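Local coordinates for protein beta-1,4-mannanase (Aplysia kurodai, PDB 3VUP) that probably hydrolyses internal beta-1,4-mannosidic linkages of mannan as a digestive TIM-barrel glycoside hydrolase of the sea hare, at residues D97-Y102 with H151-G156; M88-K93 with V145-G150; F17-N22 with G345-S350; M26-D31 with R60-I65; F32-W37 with G81-G86. One frame throughout, in Å; residues are numbered along the deposited sequence. Where two conformers were deposited one is given.

Contact 1: residues D97-Y102 with H151-G156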
# COMPACT_ATOMS: atom_id res chain seq x y z
N ASP A 97 16.22 -5.58 7.68
CA ASP A 97 17.68 -5.72 7.64
C ASP A 97 18.13 -6.29 6.29
O ASP A 97 19.15 -5.88 5.74
CB ASP A 97 18.17 -6.63 8.77
CG ASP A 97 18.03 -6.01 10.14
OD1 ASP A 97 17.90 -4.77 10.25
OD2 ASP A 97 18.08 -6.78 11.13
N THR A 98 17.36 -7.23 5.77
CA THR A 98 17.66 -7.84 4.48
C THR A 98 17.53 -6.82 3.36
O THR A 98 18.41 -6.71 2.49
CB THR A 98 16.75 -9.06 4.22
OG1 THR A 98 16.96 -10.03 5.26
CG2 THR A 98 17.06 -9.69 2.87
N ALA A 99 16.46 -6.04 3.39
CA ALA A 99 16.24 -5.00 2.40
C ALA A 99 17.36 -3.97 2.43
O ALA A 99 17.83 -3.50 1.38
CB ALA A 99 14.93 -4.34 2.64
N LYS A 100 17.81 -3.61 3.63
CA LYS A 100 18.87 -2.62 3.78
C LYS A 100 20.13 -3.07 3.03
O LYS A 100 20.80 -2.25 2.41
CB LYS A 100 19.18 -2.39 5.26
CG LYS A 100 20.28 -1.36 5.52
CD LYS A 100 20.64 -1.26 7.00
CE LYS A 100 21.83 -0.34 7.24
NZ LYS A 100 22.16 -0.24 8.69
N LYS A 101 20.42 -4.36 3.08
CA LYS A 101 21.59 -4.93 2.41
C LYS A 101 21.59 -4.63 0.91
O LYS A 101 22.65 -4.48 0.30
CB LYS A 101 21.69 -6.44 2.63
CG LYS A 101 21.91 -6.84 4.07
CD LYS A 101 22.36 -8.29 4.17
CE LYS A 101 21.40 -9.22 3.45
NZ LYS A 101 21.86 -10.64 3.50
N TYR A 102 20.39 -4.53 0.35
CA TYR A 102 20.21 -4.33 -1.08
C TYR A 102 19.74 -2.92 -1.43
O TYR A 102 19.32 -2.67 -2.56
CB TYR A 102 19.25 -5.38 -1.64
CG TYR A 102 19.78 -6.78 -1.43
CD1 TYR A 102 20.78 -7.28 -2.24
CD2 TYR A 102 19.32 -7.56 -0.38
CE1 TYR A 102 21.30 -8.54 -2.03
CE2 TYR A 102 19.82 -8.82 -0.16
CZ TYR A 102 20.81 -9.31 -0.99
OH TYR A 102 21.33 -10.57 -0.78
N HIS A 151 13.55 2.23 11.45
CA HIS A 151 14.43 1.44 10.59
C HIS A 151 14.66 2.15 9.26
O HIS A 151 13.71 2.54 8.59
CB HIS A 151 13.85 0.05 10.35
CG HIS A 151 14.86 -0.94 9.87
ND1 HIS A 151 15.48 -0.84 8.64
CD2 HIS A 151 15.38 -2.03 10.48
CE1 HIS A 151 16.33 -1.84 8.51
NE2 HIS A 151 16.29 -2.58 9.60
N VAL A 152 15.92 2.31 8.88
CA VAL A 152 16.22 3.06 7.66
C VAL A 152 15.66 2.44 6.37
O VAL A 152 15.48 3.15 5.38
CB VAL A 152 17.73 3.35 7.50
CG1 VAL A 152 18.22 4.19 8.65
CG2 VAL A 152 18.52 2.05 7.38
N ALA A 153 15.39 1.14 6.38
CA ALA A 153 14.87 0.47 5.18
C ALA A 153 13.35 0.42 5.13
O ALA A 153 12.78 -0.11 4.17
CB ALA A 153 15.47 -0.92 5.01
N LEU A 154 12.68 0.97 6.14
CA LEU A 154 11.23 1.08 6.11
C LEU A 154 10.83 2.31 5.30
O LEU A 154 11.12 3.44 5.70
CB LEU A 154 10.66 1.17 7.52
CG LEU A 154 9.16 1.45 7.61
CD1 LEU A 154 8.38 0.25 7.13
CD2 LEU A 154 8.79 1.80 9.03
N GLY A 155 10.21 2.10 4.15
CA GLY A 155 9.72 3.20 3.34
C GLY A 155 8.41 3.77 3.87
O GLY A 155 8.24 4.98 3.97
N GLY A 156 7.49 2.88 4.21
CA GLY A 156 6.22 3.30 4.75
C GLY A 156 5.28 2.13 4.88
O GLY A 156 5.51 1.07 4.28
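Lys100, near the C-terminal end of helix 88-101, meets Ala153 in a type I beta turn running from His151 to Leu154, and the two CA atoms approach to 5.2 Å. His151 carries the polar part. Its NE2 donates to OD1 of Asp97 over 2.8 Å, an almost straight bond at 173°. The carboxylate oxygen lies in the plane of the imidazole, while the histidine reaches it on the anti side, somewhat out of the carboxylate plane. The other ring nitrogen is used too: ND1 accepts from the backbone N of Ala153 at 3.0 Å, again in the ring plane, so the imidazole is gripped at both nitrogens and its rotation is fixed. With chi1 at -161°, CG swings opposite the backbone N and the ring is carried to the helix. Replacing His151 by an alanine would probably leave Asp97 OD1 without this donor and the Ala153 amide without its acceptor. Beside this pair the packing is small and apolar. Ala153 CB sits 4.0 Å from Lys100 CB and 4.2 Å from Ala99 CB, and in one of its two conformers the extended Lys100 chain passes Val152, CD to CG2 at 3.9 Å. The other oxygen of Asp97, OD2, makes a salt bridge with Lys93 one turn earlier. The turn leads into strand 157-161, Ala153 and Gly155 pair through their backbones with Val106 of strand 105-112, and helix 36-53 flanks Ala99 by way of Phe48.

Contact 2: residues M88-K93 with V145-G150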
# COMPACT_ATOMS: atom_id res chain seq x y z
N MET A 88 7.23 -13.26 14.67
CA MET A 88 6.80 -12.13 13.85
C MET A 88 7.65 -10.87 14.02
O MET A 88 7.98 -10.23 13.03
CB MET A 88 5.33 -11.82 14.12
CG MET A 88 4.74 -10.72 13.26
SD MET A 88 4.86 -11.09 11.50
CE MET A 88 3.65 -9.94 10.86
N LEU A 89 7.96 -10.49 15.25
CA LEU A 89 8.73 -9.28 15.46
C LEU A 89 10.13 -9.43 14.85
O LEU A 89 10.58 -8.57 14.10
CB LEU A 89 8.81 -8.92 16.95
CG LEU A 89 7.45 -8.74 17.64
CD1 LEU A 89 7.67 -8.33 19.09
CD2 LEU A 89 6.58 -7.72 16.92
N ASP A 90 10.80 -10.54 15.15
CA ASP A 90 12.09 -10.84 14.54
C ASP A 90 11.99 -10.88 13.01
O ASP A 90 12.90 -10.42 12.31
CB ASP A 90 12.63 -12.20 15.02
CG ASP A 90 13.06 -12.18 16.48
OD1 ASP A 90 13.37 -11.10 17.03
OD2 ASP A 90 13.09 -13.28 17.09
N ASP A 91 10.91 -11.44 12.50
CA ASP A 91 10.72 -11.58 11.06
C ASP A 91 10.66 -10.22 10.38
O ASP A 91 11.28 -9.99 9.34
CB ASP A 91 9.43 -12.35 10.74
CG ASP A 91 9.47 -13.80 11.19
OD1 ASP A 91 10.57 -14.36 11.43
OD2 ASP A 91 8.37 -14.39 11.29
N MET A 92 9.89 -9.30 10.97
CA MET A 92 9.74 -7.98 10.38
C MET A 92 11.06 -7.21 10.42
O MET A 92 11.43 -6.54 9.46
CB MET A 92 8.61 -7.21 11.05
CG MET A 92 7.23 -7.84 10.83
SD MET A 92 6.73 -7.96 9.08
CE MET A 92 6.59 -6.23 8.63
N LYS A 93 11.80 -7.34 11.52
CA LYS A 93 13.11 -6.71 11.60
C LYS A 93 14.08 -7.30 10.58
O LYS A 93 14.80 -6.57 9.90
CB LYS A 93 13.70 -6.80 13.01
CG LYS A 93 15.16 -6.36 13.08
CD LYS A 93 15.55 -5.77 14.42
CE LYS A 93 16.88 -5.03 14.31
NZ LYS A 93 17.97 -5.89 13.74
N VAL A 145 5.24 -2.15 15.00
CA VAL A 145 5.74 -0.84 14.63
C VAL A 145 6.85 -0.39 15.57
O VAL A 145 7.87 0.16 15.14
CB VAL A 145 4.58 0.18 14.59
CG1 VAL A 145 5.10 1.61 14.46
CG2 VAL A 145 3.63 -0.15 13.45
N ASN A 146 6.65 -0.63 16.86
CA ASN A 146 7.66 -0.27 17.84
C ASN A 146 8.95 -1.05 17.64
O ASN A 146 10.05 -0.50 17.78
CB ASN A 146 7.14 -0.51 19.25
CG ASN A 146 8.16 -0.13 20.30
OD1 ASN A 146 8.48 1.05 20.47
ND2 ASN A 146 8.68 -1.13 21.00
N HIS A 147 8.83 -2.33 17.30
CA HIS A 147 9.99 -3.19 17.18
C HIS A 147 10.93 -2.74 16.06
O HIS A 147 12.14 -2.90 16.15
CB HIS A 147 9.56 -4.63 16.94
CG HIS A 147 10.68 -5.61 17.04
ND1 HIS A 147 11.24 -5.98 18.24
CD2 HIS A 147 11.37 -6.28 16.08
CE1 HIS A 147 12.21 -6.85 18.02
NE2 HIS A 147 12.31 -7.05 16.72
N VAL A 148 10.36 -2.19 14.99
CA VAL A 148 11.14 -1.73 13.84
C VAL A 148 11.17 -0.21 13.73
O VAL A 148 11.53 0.33 12.68
CB VAL A 148 10.63 -2.35 12.51
CG1 VAL A 148 10.71 -3.88 12.58
CG2 VAL A 148 9.21 -1.88 12.17
N LYS A 149 10.84 0.47 14.82
CA LYS A 149 10.78 1.93 14.88
C LYS A 149 12.05 2.55 14.29
O LYS A 149 13.15 2.19 14.71
CB LYS A 149 10.62 2.39 16.33
CG LYS A 149 10.50 3.89 16.54
CD LYS A 149 10.44 4.23 18.03
CE LYS A 149 10.38 5.73 18.26
NZ LYS A 149 10.60 6.10 19.69
N GLY A 150 11.90 3.47 13.35
CA GLY A 150 13.02 4.20 12.81
C GLY A 150 13.89 3.46 11.81
O GLY A 150 14.87 4.03 11.35
O HOH W 1 14.40 -8.84 16.09
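Packing between two outer helices of the barrel makes this contact: His147, at the C-terminal end of helix 130-147, lies against the first turns of helix 88-101, with Val148 just beyond it. No direct hydrogen bond crosses between the segments. The imidazole is laid over Leu89, whose CB stands 3.8 Å from the ring centroid and only 10° off the ring normal, a CH-pi contact over the face. At the ring edge, Lys93 CB comes to 3.9 Å from His147 CD2, with the lysine's amino group committed to Asp97. The same CD2 approaches the carbonyl O of Leu89 at 3.1 Å; that oxygen already accepts the helical bond from Lys93 N. The first torsion of His147 places CG opposite the backbone N (chi1 -170°), which throws the ring across to the neighbouring helix. Val148 follows as the first residue to leave helical angles, and its CG1 branch rests against the backbone of the other helix, 3.8 Å from Lys93 N, and against Met92 CB at 4.2 Å. Trp157 of strand 157-161 touches both Met92 and Val148, so the inner side of this packing meets the barrel wall. Across the outer side a water joins the polar groups, donating to Asp90 OD1 at 2.7 Å and hydrogen-bonding His147 NE2 at 2.8 Å in the ring plane. The histidine thus serves two chemistries, its ring face packing on Leu89 CB and its NE2 reaching the aspartate through water; the nearby carboxylate would tend to favour a protonated imidazole, although its charge is not seen.

Contact 3: residues F17-N22 with G345-S350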
# COMPACT_ATOMS: atom_id res chain seq x y z
N PHE A 17 12.67 9.51 -6.34
CA PHE A 17 11.53 8.88 -7.01
C PHE A 17 11.54 7.41 -6.61
O PHE A 17 12.59 6.76 -6.67
CB PHE A 17 11.67 9.03 -8.52
CG PHE A 17 10.53 8.43 -9.31
CD1 PHE A 17 9.41 9.18 -9.64
CD2 PHE A 17 10.59 7.11 -9.72
CE1 PHE A 17 8.36 8.63 -10.36
CE2 PHE A 17 9.56 6.55 -10.44
CZ PHE A 17 8.44 7.31 -10.77
N LEU A 18 10.39 6.89 -6.19
CA LEU A 18 10.32 5.51 -5.73
C LEU A 18 10.03 4.58 -6.90
O LEU A 18 8.93 4.59 -7.45
CB LEU A 18 9.24 5.37 -4.65
CG LEU A 18 9.39 6.29 -3.44
CD1 LEU A 18 8.21 6.15 -2.50
CD2 LEU A 18 10.68 6.00 -2.70
N SER A 19 11.02 3.79 -7.28
CA SER A 19 10.92 2.93 -8.45
C SER A 19 11.12 1.47 -8.06
O SER A 19 12.13 1.13 -7.44
CB SER A 19 12.01 3.31 -9.45
OG SER A 19 12.00 2.41 -10.54
N GLY A 20 10.18 0.60 -8.41
CA GLY A 20 10.37 -0.79 -8.09
C GLY A 20 9.13 -1.58 -8.42
O GLY A 20 8.52 -1.41 -9.48
N GLY A 21 8.74 -2.45 -7.50
CA GLY A 21 7.61 -3.29 -7.76
C GLY A 21 7.01 -3.92 -6.52
O GLY A 21 7.50 -3.74 -5.40
N ASN A 22 5.93 -4.65 -6.76
CA ASN A 22 5.25 -5.46 -5.77
C ASN A 22 5.79 -6.87 -5.86
O ASN A 22 5.70 -7.48 -6.93
CB ASN A 22 3.76 -5.53 -6.08
CG ASN A 22 3.05 -4.22 -5.85
OD1 ASN A 22 2.42 -4.03 -4.82
ND2 ASN A 22 3.09 -3.32 -6.84
N GLY A 345 13.24 13.51 -9.38
CA GLY A 345 13.79 12.73 -8.28
C GLY A 345 14.82 11.71 -8.72
O GLY A 345 14.69 11.09 -9.77
N LYS A 346 15.84 11.53 -7.89
CA LYS A 346 16.87 10.54 -8.13
C LYS A 346 16.42 9.17 -7.62
O LYS A 346 15.67 9.08 -6.65
CB LYS A 346 18.14 10.99 -7.42
CG LYS A 346 19.33 10.06 -7.52
CD LYS A 346 20.45 10.54 -6.62
CE LYS A 346 21.64 9.61 -6.68
NZ LYS A 346 22.75 10.12 -5.83
N ILE A 347 16.88 8.12 -8.28
CA ILE A 347 16.46 6.77 -7.93
C ILE A 347 17.47 5.98 -7.07
O ILE A 347 17.07 5.41 -6.06
CB ILE A 347 15.97 6.00 -9.19
CG1 ILE A 347 14.64 6.60 -9.67
CG2 ILE A 347 15.82 4.52 -8.89
CD1 ILE A 347 14.20 6.15 -11.04
N PRO A 348 18.77 5.97 -7.43
CA PRO A 348 19.69 5.20 -6.59
C PRO A 348 19.75 5.74 -5.17
O PRO A 348 19.77 6.96 -4.95
CB PRO A 348 21.04 5.41 -7.28
CG PRO A 348 20.69 5.64 -8.71
CD PRO A 348 19.42 6.45 -8.66
N ILE A 349 19.76 4.83 -4.20
CA ILE A 349 19.82 5.19 -2.80
C ILE A 349 20.88 4.37 -2.09
O ILE A 349 21.33 3.34 -2.59
CB ILE A 349 18.46 5.01 -2.08
CG1 ILE A 349 18.03 3.54 -2.07
CG2 ILE A 349 17.39 5.90 -2.72
CD1 ILE A 349 16.80 3.28 -1.22
N SER A 350 21.28 4.86 -0.93
CA SER A 350 22.24 4.17 -0.09
C SER A 350 21.72 4.17 1.34
O SER A 350 21.51 5.23 1.93
CB SER A 350 23.59 4.89 -0.16
OG SER A 350 24.58 4.20 0.58
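Phe17, just ahead of strand 18-22, and Lys346, in the C-terminal tail, share the one hydrogen bond between the segments. Phe17 N donates to Lys346 O over 3.0 Å at 155°, meeting the carbonyl from above its plane. Beside it Gly345 lies close to Phe17, their CA atoms 4.6 Å apart; a side chain on this glycine would run into Phe17 N. Van der Waals packing makes up the rest, and Ile347 supplies most of it. Its side chain lies alongside that of Phe17, both pointing the same way, with Ile347 CD1 at 4.0 Å from Phe17 CD2. Ile347 CG1 packs on the Phe17 backbone carbonyl, 3.6 Å from Phe17 O. With chi1 at -69°, CG1 is opposite the carbonyl carbon and CG2 opposite the backbone N, so that both branches can meet Ser19. Ser19 CB is 3.9 Å from Ile347 CD1 and 4.0 Å from Ile347 CG2. An alanine at Ile347 is likely to open a gap beside Phe17 and Ser19 and leave the phenylalanine ring less firmly held. Outside the two segments, Ile338 of helix 324-338 touches Phe17, Ser19 and Ile347 alike, and Asn57 ND2 bonds the carbonyls of Phe17 and Ile347. The arrangement belongs to the closure of a TIM barrel: the tail that follows the last helix returns to the start of the first strand, which pairs in turn with the eighth, 318-322.

Contact 4: residues M26-D31 with R60-I65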
# COMPACT_ATOMS: atom_id res chain seq x y z
N MET A 26 5.60 -14.30 -1.34
CA MET A 26 6.21 -15.54 -1.79
C MET A 26 5.20 -16.67 -1.63
O MET A 26 4.77 -17.27 -2.62
CB MET A 26 7.52 -15.82 -1.06
CG MET A 26 8.29 -17.01 -1.62
SD MET A 26 8.61 -16.95 -3.40
CE MET A 26 9.52 -15.40 -3.51
N SER A 27 4.82 -16.95 -0.38
CA SER A 27 3.68 -17.80 -0.08
C SER A 27 2.57 -16.88 0.43
O SER A 27 2.66 -16.34 1.53
CB SER A 27 4.05 -18.82 0.99
OG SER A 27 5.10 -19.66 0.53
N TYR A 28 1.54 -16.69 -0.39
CA TYR A 28 0.45 -15.75 -0.11
C TYR A 28 -0.07 -15.88 1.32
O TYR A 28 -0.58 -16.93 1.70
CB TYR A 28 -0.69 -15.99 -1.10
CG TYR A 28 -1.92 -15.11 -0.96
CD1 TYR A 28 -2.03 -13.91 -1.66
CD2 TYR A 28 -3.00 -15.52 -0.20
CE1 TYR A 28 -3.17 -13.12 -1.57
CE2 TYR A 28 -4.15 -14.73 -0.11
CZ TYR A 28 -4.23 -13.54 -0.80
OH TYR A 28 -5.37 -12.75 -0.73
N ALA A 29 0.09 -14.81 2.10
CA ALA A 29 -0.40 -14.70 3.48
C ALA A 29 0.31 -15.62 4.46
O ALA A 29 -0.11 -15.73 5.61
CB ALA A 29 -1.92 -14.91 3.56
N TYR A 30 1.38 -16.26 3.99
CA TYR A 30 2.13 -17.26 4.73
C TYR A 30 3.63 -16.95 4.72
O TYR A 30 4.45 -17.87 4.71
CB TYR A 30 1.92 -18.64 4.10
CG TYR A 30 0.79 -19.40 4.73
CD1 TYR A 30 -0.52 -19.01 4.52
CD2 TYR A 30 1.04 -20.49 5.54
CE1 TYR A 30 -1.56 -19.69 5.11
CE2 TYR A 30 0.02 -21.18 6.13
CZ TYR A 30 -1.28 -20.78 5.92
OH TYR A 30 -2.29 -21.48 6.53
N ASP A 31 3.97 -15.67 4.71
CA ASP A 31 5.36 -15.25 4.59
C ASP A 31 5.99 -14.78 5.90
O ASP A 31 7.20 -14.77 6.03
CB ASP A 31 5.49 -14.10 3.58
CG ASP A 31 5.38 -14.55 2.13
OD1 ASP A 31 5.89 -15.64 1.80
OD2 ASP A 31 4.82 -13.77 1.32
N ARG A 60 7.06 -3.25 -2.53
CA ARG A 60 5.82 -3.41 -1.78
C ARG A 60 5.58 -4.91 -1.64
O ARG A 60 5.74 -5.66 -2.60
CB ARG A 60 4.66 -2.75 -2.52
CG ARG A 60 3.29 -2.91 -1.85
CD ARG A 60 2.31 -1.96 -2.49
NE ARG A 60 0.94 -1.96 -1.98
CZ ARG A 60 -0.12 -2.46 -2.62
NH1 ARG A 60 0.01 -3.16 -3.75
NH2 ARG A 60 -1.33 -2.27 -2.11
N LEU A 61 5.22 -5.37 -0.44
CA LEU A 61 4.91 -6.78 -0.23
C LEU A 61 3.87 -6.89 0.87
O LEU A 61 3.74 -6.00 1.72
CB LEU A 61 6.16 -7.61 0.08
CG LEU A 61 6.75 -7.58 1.49
CD1 LEU A 61 7.87 -8.60 1.60
CD2 LEU A 61 7.28 -6.20 1.85
N TRP A 62 3.10 -7.97 0.83
CA TRP A 62 1.89 -8.06 1.63
C TRP A 62 2.10 -8.96 2.84
O TRP A 62 2.74 -10.01 2.75
CB TRP A 62 0.74 -8.59 0.78
CG TRP A 62 0.33 -7.74 -0.39
CD1 TRP A 62 1.00 -6.69 -0.97
CD2 TRP A 62 -0.85 -7.92 -1.15
NE1 TRP A 62 0.27 -6.19 -2.03
CE2 TRP A 62 -0.87 -6.94 -2.16
CE3 TRP A 62 -1.92 -8.81 -1.06
CZ2 TRP A 62 -1.92 -6.85 -3.09
CZ3 TRP A 62 -2.95 -8.73 -1.96
CH2 TRP A 62 -2.94 -7.76 -2.98
N ILE A 63 1.53 -8.53 3.97
CA ILE A 63 1.80 -9.14 5.26
C ILE A 63 0.62 -9.98 5.77
O ILE A 63 0.59 -11.18 5.53
CB ILE A 63 2.24 -8.08 6.31
CG1 ILE A 63 3.33 -7.15 5.74
CG2 ILE A 63 2.71 -8.76 7.59
CD1 ILE A 63 4.58 -7.84 5.26
N HIS A 64 -0.35 -9.36 6.45
CA HIS A 64 -1.45 -10.15 7.04
C HIS A 64 -2.43 -10.64 5.98
O HIS A 64 -2.96 -11.76 6.07
CB HIS A 64 -2.26 -9.35 8.06
CG HIS A 64 -1.47 -8.64 9.12
ND1 HIS A 64 -0.46 -9.24 9.85
CD2 HIS A 64 -1.62 -7.40 9.64
CE1 HIS A 64 0.00 -8.38 10.74
NE2 HIS A 64 -0.69 -7.26 10.64
N ILE A 65 -2.72 -9.77 5.01
CA ILE A 65 -3.67 -10.03 3.92
C ILE A 65 -5.09 -10.08 4.48
O ILE A 65 -5.70 -9.03 4.68
CB ILE A 65 -3.23 -11.20 3.02
CG1 ILE A 65 -1.77 -10.97 2.60
CG2 ILE A 65 -4.11 -11.29 1.80
CD1 ILE A 65 -1.28 -11.83 1.47
O HOH W 2 2.23 -12.88 2.18
O HOH W 3 -1.59 -13.89 7.24
O HOH W 4 5.20 -10.90 1.41
O HOH W 5 2.45 -13.32 5.41
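Ile65 is the bump here, and the hollow that takes it lies between the Tyr28 ring and Ala29 in the type II turn from Ser27 to Tyr30. Its CD1 methyl stands over one face of the tyrosine, 3.9 Å from the ring centroid and 15° off the normal, a CH-pi contact displaced toward the rim. The same methyl presses on the turn backbone, 3.3 Å from Ala29 N, and meets Ala29 CB at 3.8 Å. The other branch, CG2, sits at the phenol end of the ring, 3.4 Å from Tyr28 CZ. Tyr28 is brought across by a first torsion of 180°, CG opposite the backbone N, which brings the ring face under the isoleucine methyl. Trp62 closes another side: its CZ3 is 4.4 Å from Tyr28 CE1, and Ile65 CD1 lies in the plane of the indole at its edge. No direct hydrogen bond joins the segments; water bridges them instead. One water accepts a hydrogen bond from Ala29 N at 2.9 Å and donates to Asp31 OD2 and Trp62 O, a second also links those two acceptors, and a third passes from Asp31 N to Ile63 O. Asp31 holds the loop's own shape, its carboxylate accepting from Met26 N and Ser27 N. Trp25 stands edge-to-face to both Tyr28 and Trp62. The nearest atoms of the Trp62 side chain and a bound Tris molecule, probably from the crystallisation liquor, are about 3 Å apart. This is the C-terminal rim of a TIM barrel, where a loop after the first strand packs on the end of the second, consistent with the active-site end in such enzymes.

Contact 5: residues F32-W37 with G81-G86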
# COMPACT_ATOMS: atom_id res chain seq x y z
N PHE A 32 5.15 -14.37 6.85
CA PHE A 32 5.61 -13.74 8.09
C PHE A 32 4.94 -14.34 9.30
O PHE A 32 3.76 -14.68 9.26
CB PHE A 32 5.37 -12.23 8.03
CG PHE A 32 6.19 -11.57 6.98
CD1 PHE A 32 7.52 -11.26 7.23
CD2 PHE A 32 5.69 -11.36 5.71
CE1 PHE A 32 8.31 -10.71 6.26
CE2 PHE A 32 6.48 -10.82 4.72
CZ PHE A 32 7.79 -10.48 5.00
N GLY A 33 5.70 -14.46 10.39
CA GLY A 33 5.16 -14.99 11.63
C GLY A 33 5.14 -16.50 11.62
O GLY A 33 5.23 -17.13 10.57
N ASP A 34 5.03 -17.09 12.81
CA ASP A 34 4.97 -18.54 12.96
C ASP A 34 6.06 -19.28 12.17
O ASP A 34 5.81 -20.35 11.58
CB ASP A 34 3.57 -19.06 12.62
CG ASP A 34 2.51 -18.59 13.62
OD1 ASP A 34 2.88 -18.00 14.65
OD2 ASP A 34 1.31 -18.83 13.37
N GLY A 35 7.26 -18.71 12.16
CA GLY A 35 8.41 -19.33 11.52
C GLY A 35 8.45 -19.23 10.01
O GLY A 35 9.35 -19.78 9.37
N GLN A 36 7.50 -18.51 9.42
CA GLN A 36 7.32 -18.54 7.98
C GLN A 36 8.34 -17.71 7.21
O GLN A 36 8.66 -18.01 6.06
CB GLN A 36 5.90 -18.12 7.62
CG GLN A 36 4.87 -19.10 8.15
CD GLN A 36 3.43 -18.64 8.04
OE1 GLN A 36 2.56 -19.43 7.70
NE2 GLN A 36 3.16 -17.37 8.34
N TRP A 37 8.84 -16.64 7.83
CA TRP A 37 9.82 -15.79 7.16
C TRP A 37 11.13 -16.53 6.92
O TRP A 37 11.66 -16.52 5.81
CB TRP A 37 10.04 -14.49 7.93
CG TRP A 37 11.31 -13.79 7.54
CD1 TRP A 37 12.46 -13.73 8.28
CD2 TRP A 37 11.58 -13.09 6.32
NE1 TRP A 37 13.42 -13.03 7.60
CE2 TRP A 37 12.91 -12.62 6.40
CE3 TRP A 37 10.84 -12.80 5.17
CZ2 TRP A 37 13.51 -11.88 5.38
CZ3 TRP A 37 11.43 -12.07 4.16
CH2 TRP A 37 12.76 -11.62 4.27
N GLY A 81 -1.98 -11.35 19.61
CA GLY A 81 -0.58 -11.00 19.45
C GLY A 81 -0.22 -10.97 17.98
O GLY A 81 -1.06 -11.23 17.12
N PRO A 82 1.04 -10.65 17.67
CA PRO A 82 1.48 -10.53 16.28
C PRO A 82 1.45 -11.87 15.54
O PRO A 82 1.26 -11.91 14.32
CB PRO A 82 2.92 -10.00 16.40
CG PRO A 82 2.98 -9.37 17.74
CD PRO A 82 2.09 -10.21 18.61
N ASP A 83 1.66 -12.95 16.28
CA ASP A 83 1.57 -14.32 15.77
C ASP A 83 1.42 -15.24 16.98
O ASP A 83 1.20 -14.77 18.10
CB ASP A 83 2.78 -14.70 14.89
CG ASP A 83 4.07 -14.92 15.68
OD1 ASP A 83 5.08 -15.29 15.04
OD2 ASP A 83 4.09 -14.73 16.92
N LYS A 84 1.56 -16.55 16.77
CA LYS A 84 1.51 -17.51 17.87
C LYS A 84 2.89 -17.97 18.31
O LYS A 84 3.15 -18.11 19.50
CB LYS A 84 0.67 -18.72 17.49
CG LYS A 84 -0.81 -18.48 17.60
CD LYS A 84 -1.63 -19.74 17.35
CE LYS A 84 -1.44 -20.26 15.93
NZ LYS A 84 -2.68 -20.88 15.38
N GLN A 85 3.78 -18.22 17.36
CA GLN A 85 5.05 -18.85 17.68
C GLN A 85 6.15 -17.88 18.08
O GLN A 85 7.26 -18.30 18.41
CB GLN A 85 5.52 -19.75 16.55
CG GLN A 85 4.48 -20.77 16.11
CD GLN A 85 3.93 -21.59 17.27
OE1 GLN A 85 4.64 -21.92 18.21
NE2 GLN A 85 2.64 -21.91 17.20
N GLY A 86 5.85 -16.58 18.06
CA GLY A 86 6.80 -15.60 18.56
C GLY A 86 7.96 -15.30 17.62
O GLY A 86 9.05 -14.98 18.08
O HOH W 6 1.13 -21.37 14.51
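Asp34, in the turn before helix 36-53, meets the loop before helix 88-101 with both its backbone N and its carboxylate: the N goes to Asp83, the carboxylate to the amides of Lys84 and Gln85. Asp34 OD1 accepts both of these bonds, from Lys84 N and from Gln85 N, each 2.9 Å long. The first uses the syn lone pair; the second arrives on the anti side, 33° out of the carboxylate plane. Asp34 N donates to Asp83 OD1 at 2.9 Å, nearly straight at 172°. Asp34 OD1 and Asp83 OD1 lie 3.5 Å apart, like charges whose repulsion is probably eased by the amide protons around them. Asp83 CG sits between the backbone N and the carbonyl carbon (chi1 72°), a position from which both oxygens serve backbone donors: OD1 also accepts from Thr87 N and Met88 N, at the start of helix 88-101, while OD2 accepts from Gly86 N at 2.8 Å in an Asx motif. Asp34 OD2 has a weak bond from a water. In the conformer described here, the aliphatic part of Gln85 helps to cover the carboxylate, Gln85 CG lying 3.5 Å from Asp34 OD1. Gly33 runs close to Asp83, where a side chain would be tight. It opens the type I' turn that ends at Gln36, closed by Gln36 N on Gly33 O. Gly35 takes the N-cap position of helix 36-53; Asp91 of helix 88-101 accepts from Gly33 N, and Phe32 packs between helix 88-101 and strand 58-65.

From the N terminus, the chain opens contact 3 at strand 18-22 and does not close it until the C-terminal tail, so the other four contacts all fall within that span. Contact 4 opens next, in the loop after this strand; contact 5 starts before contact 4 closes on strand 58-65, and the two cross. Contact 5 closes just ahead of helix 88-101. That helix opens contacts 2 and 1 in turn, which close in the same order at the end of helix 130-147 and in the loop before strand 157-161, and so cross as well. Together they tie the barrel's first strands and outer helices to one another and to the tail.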